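Local coordinates for protein P47 (Clostridium botulinum, PDB 6EKT) that may form part of a progenitor toxin complex that protects botulinum neurotoxin in the host gut, and has a fold like that of tubular lipid-binding proteins, at residues D206-V214 and S224-L232; F336-F344 and I388-L399. One frame throughout, in Å; residues are numbered along the deposited sequence.

Contact 1. Residues D206-V214 and S224-L232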
# COMPACT_ATOMS: atom_id res chain seq x y z
N ASP A 206 4.07 5.38 -19.18
CA ASP A 206 4.79 5.44 -17.90
C ASP A 206 5.26 4.05 -17.47
O ASP A 206 5.01 3.06 -18.17
CB ASP A 206 3.89 6.07 -16.82
CG ASP A 206 4.69 6.75 -15.69
OD1 ASP A 206 5.93 6.90 -15.79
OD2 ASP A 206 4.06 7.12 -14.68
N GLY A 207 5.96 3.97 -16.34
CA GLY A 207 6.33 2.71 -15.68
C GLY A 207 6.32 2.90 -14.18
O GLY A 207 6.48 4.04 -13.69
N TYR A 208 6.10 1.80 -13.44
CA TYR A 208 5.95 1.85 -11.98
C TYR A 208 7.00 1.02 -11.24
O TYR A 208 7.30 -0.13 -11.63
CB TYR A 208 4.53 1.38 -11.56
CG TYR A 208 3.34 2.05 -12.25
CD1 TYR A 208 3.38 3.39 -12.67
CD2 TYR A 208 2.14 1.34 -12.45
CE1 TYR A 208 2.29 4.00 -13.29
CE2 TYR A 208 1.04 1.94 -13.07
CZ TYR A 208 1.13 3.27 -13.50
OH TYR A 208 0.06 3.89 -14.10
N LEU A 209 7.59 1.61 -10.20
CA LEU A 209 8.45 0.88 -9.27
C LEU A 209 7.59 0.54 -8.07
O LEU A 209 6.89 1.43 -7.52
CB LEU A 209 9.65 1.73 -8.80
CG LEU A 209 10.85 1.92 -9.77
CD1 LEU A 209 10.50 2.92 -10.85
CD2 LEU A 209 12.08 2.44 -9.02
N PHE A 210 7.63 -0.73 -7.66
CA PHE A 210 6.83 -1.20 -6.53
C PHE A 210 7.70 -1.86 -5.48
O PHE A 210 8.69 -2.51 -5.82
CB PHE A 210 5.76 -2.20 -6.99
CG PHE A 210 4.56 -1.56 -7.63
CD1 PHE A 210 3.65 -0.84 -6.86
CD2 PHE A 210 4.32 -1.71 -9.00
CE1 PHE A 210 2.53 -0.24 -7.45
CE2 PHE A 210 3.20 -1.14 -9.61
CZ PHE A 210 2.30 -0.40 -8.83
N ILE A 211 7.32 -1.69 -4.22
CA ILE A 211 7.88 -2.49 -3.11
C ILE A 211 6.70 -3.25 -2.52
O ILE A 211 5.69 -2.64 -2.14
CB ILE A 211 8.58 -1.61 -2.03
CG1 ILE A 211 9.86 -0.98 -2.61
CG2 ILE A 211 8.91 -2.41 -0.77
CD1 ILE A 211 10.42 0.20 -1.81
N LEU A 212 6.83 -4.57 -2.47
CA LEU A 212 5.82 -5.46 -1.89
C LEU A 212 6.29 -5.85 -0.50
O LEU A 212 7.44 -6.23 -0.34
CB LEU A 212 5.69 -6.72 -2.77
CG LEU A 212 4.94 -6.67 -4.10
CD1 LEU A 212 5.24 -5.47 -4.98
CD2 LEU A 212 5.13 -7.95 -4.90
N SER A 213 5.41 -5.76 0.51
CA SER A 213 5.83 -6.07 1.89
C SER A 213 4.87 -7.00 2.61
O SER A 213 3.66 -6.97 2.36
CB SER A 213 6.03 -4.80 2.75
OG SER A 213 4.80 -4.18 3.11
N VAL A 214 5.43 -7.77 3.55
CA VAL A 214 4.64 -8.45 4.58
C VAL A 214 5.09 -7.93 5.96
O VAL A 214 6.26 -7.64 6.15
CB VAL A 214 4.78 -9.98 4.43
CG1 VAL A 214 4.30 -10.71 5.66
CG2 VAL A 214 3.93 -10.45 3.25
N SER A 224 3.97 -14.84 -5.30
CA SER A 224 4.48 -14.32 -6.57
C SER A 224 4.81 -12.84 -6.43
O SER A 224 4.56 -12.24 -5.39
CB SER A 224 3.44 -14.51 -7.67
OG SER A 224 3.14 -15.88 -7.83
N ALA A 225 5.39 -12.28 -7.48
CA ALA A 225 5.68 -10.85 -7.58
C ALA A 225 4.55 -10.15 -8.35
O ALA A 225 4.79 -9.16 -9.04
CB ALA A 225 7.03 -10.65 -8.26
N ASN A 226 3.32 -10.65 -8.21
CA ASN A 226 2.15 -10.03 -8.84
C ASN A 226 1.81 -8.71 -8.13
O ASN A 226 1.86 -8.64 -6.89
CB ASN A 226 0.96 -10.98 -8.83
CG ASN A 226 1.15 -12.20 -9.74
OD1 ASN A 226 0.68 -13.31 -9.42
ND2 ASN A 226 1.81 -12.01 -10.85
N VAL A 227 1.53 -7.67 -8.92
CA VAL A 227 1.19 -6.37 -8.38
C VAL A 227 0.03 -5.73 -9.16
O VAL A 227 -0.11 -5.93 -10.37
CB VAL A 227 2.45 -5.46 -8.26
CG1 VAL A 227 3.10 -5.19 -9.62
CG2 VAL A 227 2.15 -4.16 -7.51
N ASP A 228 -0.80 -4.97 -8.45
CA ASP A 228 -1.95 -4.32 -9.04
C ASP A 228 -1.51 -2.95 -9.53
O ASP A 228 -1.26 -2.06 -8.71
CB ASP A 228 -3.09 -4.21 -8.01
CG ASP A 228 -4.42 -3.81 -8.64
OD1 ASP A 228 -4.42 -3.18 -9.73
OD2 ASP A 228 -5.47 -4.14 -8.06
N GLY A 229 -1.38 -2.79 -10.85
CA GLY A 229 -1.04 -1.49 -11.46
C GLY A 229 -2.00 -0.34 -11.14
O GLY A 229 -1.61 0.83 -11.21
N ASN A 230 -3.24 -0.67 -10.78
CA ASN A 230 -4.24 0.35 -10.40
C ASN A 230 -3.89 1.10 -9.11
O ASN A 230 -4.51 2.13 -8.81
CB ASN A 230 -5.68 -0.24 -10.36
CG ASN A 230 -6.19 -0.59 -11.76
OD1 ASN A 230 -5.98 0.16 -12.71
ND2 ASN A 230 -6.85 -1.75 -11.90
N ILE A 231 -2.89 0.62 -8.38
CA ILE A 231 -2.33 1.37 -7.24
C ILE A 231 -1.88 2.76 -7.69
O ILE A 231 -2.07 3.75 -6.98
CB ILE A 231 -1.19 0.62 -6.54
CG1 ILE A 231 -1.72 -0.66 -5.91
CG2 ILE A 231 -0.49 1.50 -5.49
CD1 ILE A 231 -0.66 -1.60 -5.39
N LEU A 232 -1.32 2.83 -8.90
CA LEU A 232 -0.95 4.13 -9.45
C LEU A 232 -1.94 4.59 -10.53
O LEU A 232 -1.57 5.33 -11.45
CB LEU A 232 0.52 4.15 -9.91
CG LEU A 232 1.53 4.00 -8.75
CD1 LEU A 232 2.96 3.82 -9.19
CD2 LEU A 232 1.46 5.19 -7.81
O HOH W 1 -2.33 2.48 -13.50
O HOH W 2 0.59 6.82 -12.64
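Tyr-208 and Leu-232 give a compact example of how a loop side chain can roof an aromatic ring. From the strand, Tyr-208 reaches into the loop, and its atoms meet Leu-232 in order. CB, CG and CD1 lie against the methyl CD1 of Leu-232, with 3.5 Å between the CD1 atoms of Tyr-208 and Leu-232. Farther out, Leu-232 CB sits over the centre of the ring, 3.7 Å from the centroid, a CH-pi contact in which the two side chains run past each other in opposite senses. On the other flank, Tyr-208 CE2 comes within 3.4 Å of Gly-229 O. At the tip, Tyr-208 OH lies 2.8 Å from the O of a water that donates to Gly-229 O; a second water donates to Leu-232 O and is only weakly bonded to the hydroxyl.

Phe-210 repeats the theme two residues on. Val-227 directs CG2 onto the ring face, 3.5 Å from the centroid and 10° off the normal; that branch stands anti to the backbone N, whereas CG1, between the backbone N and the carbonyl carbon (chi1 62°), reaches only the CD2-CE2 side of the Phe-210 ring. Ile-231 meets the same ring at its edge, Ile-231 CB being 3.9 Å from Phe-210 CE1. Farther along the strand, Leu-212 CD2 rests on the backbone of Ala-225 and Asn-226.

Strand 208-214 runs between strands 193-199 and 29-34 of an antiparallel sheet. Val-227 bridges Tyr-199 and Val-30 on those neighbours, while Leu-209 and Ile-211 pack on strand 411-413.

Contact 2. Residues F336-F344 and I388-L399; sequences FEIQSINKF and IKSIEGALGFEL
Strand 336-344 and the last turns of helix 374-394 run in nearly the same direction, their local axes 24° apart and 9.7 Å distant at closest approach, and alternate strand residues from Phe-336 to Asn-342 face the helix and the turn that follows it.

Packing of a helix on a sheet through branched side chains is well illustrated by Ile-338. Its CD1 touches Ile-391 CG2 at 3.8 Å and also lies against the carbonyl oxygen of Ile-388, while CG2 of Ile-338, the other branch, meets Glu-392 CG at 3.7 Å. The acid thus lends its aliphatic portion to the interface. With CG between the backbone N and the carbonyl carbon (chi1 58°), the Phe-336 ring is carried to Ile-391, where its CE1 and CZ run up against Ile-391 CD1; Phe-336 CB abuts Ile-388 CD1.

Farther along, the character changes. Leu-395 CD1 presses on Ser-340 CB at 3.5 Å. Ser-340 OG, anti to its own backbone N (chi1 -176°), donates to Asn-342 OD1 at 2.7 Å, the donor tilted 28° from the carbonyl plane. A water completes the group: it donates to Ser-340 OG and to Glu-392 O, and accepts from Asn-342 ND2, which also binds Glu-356 O on strand 352-368. At the far end, Phe-344 CE1 meets Leu-399 CD1 at 3.9 Å, the side chains crossing at about a right angle.

The chemistry is therefore divided: apolar contacts hold the helix on the sheet, consistent with the TULIP-like arrangement of a sheet wrapped round a long helix, whereas buried polar groups near the helix end are satisfied by one another, by the neighbouring strand and by a water linking strand to helix.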
# COMPACT_ATOMS: atom_id res chain seq x y z
N PHE A 336 -34.71 -7.81 18.22
CA PHE A 336 -34.59 -7.14 16.93
C PHE A 336 -33.36 -7.58 16.13
O PHE A 336 -32.39 -8.09 16.68
CB PHE A 336 -34.62 -5.62 17.09
CG PHE A 336 -33.54 -5.10 18.00
CD1 PHE A 336 -32.22 -4.94 17.53
CD2 PHE A 336 -33.83 -4.74 19.31
CE1 PHE A 336 -31.21 -4.45 18.36
CE2 PHE A 336 -32.82 -4.24 20.14
CZ PHE A 336 -31.52 -4.10 19.67
N GLU A 337 -33.43 -7.38 14.82
CA GLU A 337 -32.30 -7.65 13.93
C GLU A 337 -32.19 -6.49 12.99
O GLU A 337 -33.21 -5.94 12.59
CB GLU A 337 -32.56 -8.93 13.13
CG GLU A 337 -32.47 -10.18 13.99
CD GLU A 337 -32.54 -11.47 13.18
OE1 GLU A 337 -31.77 -11.62 12.21
OE2 GLU A 337 -33.37 -12.33 13.55
N ILE A 338 -30.96 -6.11 12.63
CA ILE A 338 -30.75 -5.01 11.71
C ILE A 338 -29.72 -5.46 10.69
O ILE A 338 -28.73 -6.11 11.05
CB ILE A 338 -30.24 -3.74 12.45
CG1 ILE A 338 -31.28 -3.24 13.47
CG2 ILE A 338 -29.93 -2.59 11.49
CD1 ILE A 338 -30.76 -2.18 14.42
N GLN A 339 -29.95 -5.08 9.43
CA GLN A 339 -28.98 -5.24 8.35
C GLN A 339 -28.74 -3.89 7.67
O GLN A 339 -29.66 -3.34 7.05
CB GLN A 339 -29.48 -6.28 7.35
CG GLN A 339 -29.82 -7.65 7.96
CD GLN A 339 -31.25 -7.76 8.43
OE1 GLN A 339 -32.16 -7.12 7.90
NE2 GLN A 339 -31.47 -8.60 9.44
N SER A 340 -27.50 -3.37 7.77
CA SER A 340 -27.14 -2.05 7.27
C SER A 340 -26.02 -2.18 6.25
O SER A 340 -25.11 -3.00 6.42
CB SER A 340 -26.65 -1.20 8.44
OG SER A 340 -26.35 0.12 8.05
N ILE A 341 -26.09 -1.38 5.20
CA ILE A 341 -25.01 -1.29 4.21
C ILE A 341 -24.48 0.13 4.24
O ILE A 341 -25.22 1.09 4.00
CB ILE A 341 -25.51 -1.68 2.79
CG1 ILE A 341 -26.04 -3.12 2.82
CG2 ILE A 341 -24.38 -1.53 1.76
CD1 ILE A 341 -27.02 -3.47 1.70
N ASN A 342 -23.18 0.27 4.52
CA ASN A 342 -22.59 1.58 4.80
C ASN A 342 -21.43 1.86 3.85
O ASN A 342 -20.37 1.21 3.95
CB ASN A 342 -22.12 1.65 6.24
CG ASN A 342 -23.27 1.48 7.23
OD1 ASN A 342 -23.73 0.36 7.47
ND2 ASN A 342 -23.78 2.59 7.76
N LYS A 343 -21.66 2.81 2.94
CA LYS A 343 -20.72 3.09 1.85
C LYS A 343 -19.56 3.97 2.31
O LYS A 343 -19.78 5.00 2.95
CB LYS A 343 -21.44 3.77 0.67
CG LYS A 343 -20.56 3.97 -0.57
CD LYS A 343 -21.00 5.16 -1.41
CE LYS A 343 -22.08 4.77 -2.41
NZ LYS A 343 -22.62 6.00 -3.06
N PHE A 344 -18.34 3.59 1.93
CA PHE A 344 -17.18 4.45 2.14
C PHE A 344 -17.26 5.69 1.24
O PHE A 344 -17.64 5.59 0.08
CB PHE A 344 -15.84 3.69 1.88
CG PHE A 344 -14.62 4.58 2.05
CD1 PHE A 344 -14.19 4.97 3.34
CD2 PHE A 344 -13.92 5.06 0.95
CE1 PHE A 344 -13.08 5.80 3.50
CE2 PHE A 344 -12.81 5.90 1.11
CZ PHE A 344 -12.40 6.28 2.38
N ILE A 388 -34.08 0.59 17.42
CA ILE A 388 -33.64 0.25 16.07
C ILE A 388 -33.11 1.50 15.34
O ILE A 388 -32.00 1.47 14.78
CB ILE A 388 -34.78 -0.45 15.25
CG1 ILE A 388 -35.00 -1.88 15.77
CG2 ILE A 388 -34.42 -0.49 13.76
CD1 ILE A 388 -36.28 -2.55 15.27
N LYS A 389 -33.86 2.60 15.42
CA LYS A 389 -33.45 3.86 14.73
C LYS A 389 -32.14 4.40 15.31
O LYS A 389 -31.25 4.85 14.55
CB LYS A 389 -34.54 4.92 14.78
CG LYS A 389 -35.78 4.53 13.96
CD LYS A 389 -35.56 4.65 12.47
CE LYS A 389 -35.35 6.11 12.04
NZ LYS A 389 -35.07 6.21 10.57
N SER A 390 -32.01 4.32 16.64
CA SER A 390 -30.77 4.77 17.31
C SER A 390 -29.54 4.03 16.78
O SER A 390 -28.56 4.65 16.35
CB SER A 390 -30.86 4.62 18.83
OG SER A 390 -29.67 5.10 19.44
N ILE A 391 -29.62 2.70 16.79
CA ILE A 391 -28.52 1.85 16.35
C ILE A 391 -28.22 2.10 14.87
O ILE A 391 -27.06 2.35 14.51
CB ILE A 391 -28.80 0.36 16.64
CG1 ILE A 391 -28.90 0.13 18.15
CG2 ILE A 391 -27.74 -0.55 15.97
CD1 ILE A 391 -29.47 -1.23 18.54
N GLU A 392 -29.26 2.09 14.03
CA GLU A 392 -29.08 2.32 12.58
C GLU A 392 -28.36 3.62 12.31
O GLU A 392 -27.48 3.67 11.47
CB GLU A 392 -30.42 2.33 11.83
CG GLU A 392 -31.03 0.94 11.72
CD GLU A 392 -32.44 0.94 11.17
OE1 GLU A 392 -33.08 2.02 11.10
OE2 GLU A 392 -32.91 -0.17 10.80
N GLY A 393 -28.72 4.66 13.06
CA GLY A 393 -28.17 6.00 12.84
C GLY A 393 -26.73 6.11 13.34
O GLY A 393 -26.00 7.00 12.93
N ALA A 394 -26.34 5.20 14.24
CA ALA A 394 -25.01 5.26 14.87
C ALA A 394 -23.98 4.41 14.12
O ALA A 394 -22.81 4.43 14.47
CB ALA A 394 -25.10 4.81 16.31
N LEU A 395 -24.42 3.64 13.12
CA LEU A 395 -23.52 2.69 12.43
C LEU A 395 -22.53 3.32 11.46
O LEU A 395 -21.48 2.73 11.15
CB LEU A 395 -24.33 1.59 11.74
CG LEU A 395 -25.11 0.62 12.63
CD1 LEU A 395 -25.88 -0.35 11.76
CD2 LEU A 395 -24.22 -0.16 13.61
N GLY A 396 -22.85 4.51 10.97
CA GLY A 396 -21.90 5.31 10.21
C GLY A 396 -20.84 5.90 11.13
O GLY A 396 -21.12 6.20 12.29
N PHE A 397 -19.62 6.07 10.63
CA PHE A 397 -18.51 6.59 11.46
C PHE A 397 -17.38 7.12 10.58
O PHE A 397 -17.31 6.79 9.39
CB PHE A 397 -17.98 5.50 12.42
CG PHE A 397 -17.44 4.27 11.71
CD1 PHE A 397 -18.30 3.22 11.32
CD2 PHE A 397 -16.08 4.15 11.43
CE1 PHE A 397 -17.81 2.10 10.66
CE2 PHE A 397 -15.58 3.03 10.78
CZ PHE A 397 -16.45 2.01 10.39
N GLU A 398 -16.51 7.93 11.18
CA GLU A 398 -15.39 8.54 10.48
C GLU A 398 -14.10 7.78 10.78
O GLU A 398 -13.88 7.34 11.90
CB GLU A 398 -15.26 10.00 10.95
CG GLU A 398 -14.68 10.96 9.93
CD GLU A 398 -14.70 12.40 10.44
OE1 GLU A 398 -15.74 12.85 10.98
OE2 GLU A 398 -13.68 13.10 10.30
N LEU A 399 -13.25 7.64 9.76
CA LEU A 399 -11.89 7.22 9.99
C LEU A 399 -11.09 8.42 10.45
O LEU A 399 -11.46 9.57 10.19
CB LEU A 399 -11.26 6.65 8.71
CG LEU A 399 -11.95 5.47 8.02
CD1 LEU A 399 -11.10 5.05 6.82
CD2 LEU A 399 -12.18 4.27 8.94
O HOH W 3 -26.71 2.79 8.96

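Overall arrangement
The two contacts belong to different parts of an elongated molecule, their centres 35 Å apart and their nearest atoms about 13 Å apart, and both segments of contact 1 precede those of contact 2 in sequence. They share no strand: contact 1 folds a loop back over the strand that precedes it, near the centre of the molecule, while contact 2 joins a curled sheet to the end of a helix, its segments 44 residues apart. Contact 1 is only partly buried, and its waters lie round a tyrosine hydroxyl and backbone carbonyls of 224-232. Contact 2 is almost wholly buried, and its water is hydrogen-bonded to two strand side chains and a helix carbonyl. CH-pi packing of aliphatic groups on ring faces marks the first; interleaved branched side chains dominate the second.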